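Local coordinates for SGNH hydrolase-type esterase domain-containing protein (Slackia heliotrinireducens DSM 20476, PDB 4S1P) that is probably an esterase or acylhydrolase of the SGNH (GDSL-like) hydrolase family, its natural substrate being unknown, at residues 43-48 and 87-92. Numbering follows the deposited sequence.
Sequences EHLNPK and VASLSE
Leu45, at the end of a short 3-10 turn, faces Leu90 of helix 80-96 with their CA atoms 7.1 Å apart, a spacing that lets branched side chains rather than backbones meet. Leucine suits the turn because its forked end reaches two helix residues at once: CD1 lies 3.7 Å from CB of Ser89, while CD2 touches both that CB and CD2 of Leu90, the latter also at 3.7 Å. With CG anti to its own carbonyl carbon (chi1 -70°), Leu45 holds this fork against the helix. The small Ser89 lets it come close through its CB. Leu90 CD2 also packs 3.8 Å from CB of His44. The fold is a five-stranded parallel sheet of strand order 2-1-3-4-5 with helices packed on it, as in SGNH hydrolases; the contact joins the connection between strand 29-35 and helix 50-61 to helix 80-96, which follows strand 66-69 and leads to strand 100-105. Leu90 lies between layers, its side chain also touching Met69 of strand 66-69 and Leu41 of the loop that precedes the turn. Cut back to an alanine here, Leu90 would probably leave Leu45 CD2 and His44 CB without their shared methyl partner and open a gap beneath the turn. The buried His44 makes two kinds of contact: its CB packs on leucine while its ring ND1 is hydrogen-bonded to Thr55 OG1 of helix 50-61. Beyond the turn, Asn46 OD1 accepts from Lys48 N at 3.0 Å in an Asx turn, with the donor 50° out of the carbonyl plane.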
loop_
_atom_site.group_PDB
_atom_site.type_symbol
_atom_site.label_atom_id
_atom_site.label_comp_id
_atom_site.label_asym_id
_atom_site.label_seq_id
_atom_site.Cartn_x
_atom_site.Cartn_y
_atom_site.Cartn_z
ATOM N N GLU A 43 6.699 -9.843 -5.445
ATOM C CA GLU A 43 7.073 -9.822 -6.866
ATOM C C GLU A 43 8.180 -8.820 -7.125
ATOM O O GLU A 43 9.045 -9.019 -7.965
ATOM C CB GLU A 43 5.883 -9.416 -7.749
ATOM C CG GLU A 43 4.778 -10.405 -7.728
ATOM C CD GLU A 43 3.622 -9.959 -8.592
ATOM O OE1 GLU A 43 3.813 -9.118 -9.536
ATOM O OE2 GLU A 43 2.526 -10.461 -8.258
ATOM N N HIS A 44 8.150 -7.713 -6.397
ATOM C CA HIS A 44 9.124 -6.660 -6.621
ATOM C C HIS A 44 10.559 -7.006 -6.218
ATOM O O HIS A 44 11.478 -6.282 -6.590
ATOM C CB HIS A 44 8.665 -5.370 -5.923
ATOM C CG HIS A 44 7.380 -4.860 -6.445
ATOM N ND1 HIS A 44 7.308 -3.957 -7.473
ATOM C CD2 HIS A 44 6.107 -5.165 -6.115
ATOM C CE1 HIS A 44 6.041 -3.724 -7.751
ATOM N NE2 HIS A 44 5.296 -4.472 -6.964
ATOM N N LEU A 45 10.703 -8.088 -5.458
ATOM C CA LEU A 45 11.996 -8.573 -5.023
ATOM C C LEU A 45 12.551 -9.622 -5.973
ATOM O O LEU A 45 13.665 -10.100 -5.785
ATOM C CB LEU A 45 11.901 -9.128 -3.614
ATOM C CG LEU A 45 11.671 -8.029 -2.566
ATOM C CD1 LEU A 45 11.361 -8.691 -1.250
ATOM C CD2 LEU A 45 12.865 -7.080 -2.438
ATOM N N ASN A 46 11.771 -9.962 -6.993
ATOM C CA ASN A 46 12.106 -11.055 -7.894
ATOM C C ASN A 46 12.245 -10.527 -9.321
ATOM O O ASN A 46 11.230 -10.271 -9.976
ATOM C CB ASN A 46 11.035 -12.134 -7.825
ATOM C CG ASN A 46 11.327 -13.305 -8.766
ATOM O OD1 ASN A 46 12.323 -13.304 -9.479
ATOM N ND2 ASN A 46 10.434 -14.273 -8.794
ATOM N N PRO A 47 13.492 -10.284 -9.770
ATOM C CA PRO A 47 13.675 -9.665 -11.092
ATOM C C PRO A 47 13.205 -10.490 -12.271
ATOM O O PRO A 47 13.255 -10.004 -13.402
ATOM C CB PRO A 47 15.167 -9.356 -11.173
ATOM C CG PRO A 47 15.793 -10.014 -10.024
ATOM C CD PRO A 47 14.761 -10.486 -9.058
ATOM N N LYS A 48 12.789 -11.727 -12.013
ATOM C CA LYS A 48 12.179 -12.573 -13.072
ATOM C C LYS A 48 10.743 -12.126 -13.386
ATOM O O LYS A 48 10.177 -12.495 -14.421
ATOM C CB LYS A 48 12.202 -14.050 -12.694
ATOM C CG LYS A 48 13.608 -14.554 -12.452
ATOM C CD LYS A 48 13.618 -16.036 -12.148
ATOM C CE LYS A 48 15.021 -16.464 -11.767
ATOM N NZ LYS A 48 15.072 -17.932 -11.554
ATOM N N VAL A 87 8.367 -6.178 2.983
ATOM C CA VAL A 87 8.564 -4.763 3.379
ATOM C C VAL A 87 9.970 -4.511 3.859
ATOM O O VAL A 87 10.553 -3.480 3.543
ATOM C CB VAL A 87 7.562 -4.332 4.463
ATOM C CG1 VAL A 87 7.894 -2.937 4.993
ATOM C CG2 VAL A 87 6.194 -4.358 3.871
ATOM N N ALA A 88 10.526 -5.462 4.622
ATOM C CA ALA A 88 11.872 -5.269 5.114
ATOM C C ALA A 88 12.865 -5.118 3.963
ATOM O O ALA A 88 13.707 -4.213 3.943
ATOM C CB ALA A 88 12.280 -6.427 6.001
ATOM N N SER A 89 12.763 -6.002 2.979
ATOM C CA SER A 89 13.735 -5.993 1.910
ATOM C C SER A 89 13.531 -4.813 0.964
ATOM O O SER A 89 14.504 -4.191 0.525
ATOM C CB SER A 89 13.720 -7.336 1.195
ATOM O OG SER A 89 14.236 -8.348 2.069
ATOM N N LEU A 90 12.267 -4.501 0.656
ATOM C CA LEU A 90 12.010 -3.341 -0.186
ATOM C C LEU A 90 12.377 -2.042 0.499
ATOM O O LEU A 90 12.899 -1.129 -0.132
ATOM C CB LEU A 90 10.545 -3.295 -0.579
ATOM C CG LEU A 90 10.165 -4.350 -1.640
ATOM C CD1 LEU A 90 8.662 -4.471 -1.748
ATOM C CD2 LEU A 90 10.790 -4.053 -3.018
ATOM N N SER A 91 12.158 -1.986 1.808
ATOM C CA SER A 91 12.563 -0.801 2.566
ATOM C C SER A 91 14.072 -0.599 2.535
ATOM O O SER A 91 14.536 0.516 2.391
ATOM C CB SER A 91 12.036 -0.848 4.007
ATOM O OG SER A 91 10.634 -0.791 4.046
ATOM N N GLU A 92 14.828 -1.671 2.760
ATOM C CA GLU A 92 16.288 -1.593 2.684
ATOM C C GLU A 92 16.752 -1.173 1.294
ATOM O O GLU A 92 17.669 -0.343 1.152
ATOM C CB GLU A 92 16.950 -2.927 3.083
ATOM C CG GLU A 92 16.830 -3.250 4.570
ATOM C CD GLU A 92 17.296 -2.099 5.448
ATOM O OE1 GLU A 92 16.510 -1.584 6.288
ATOM O OE2 GLU A 92 18.450 -1.683 5.269
#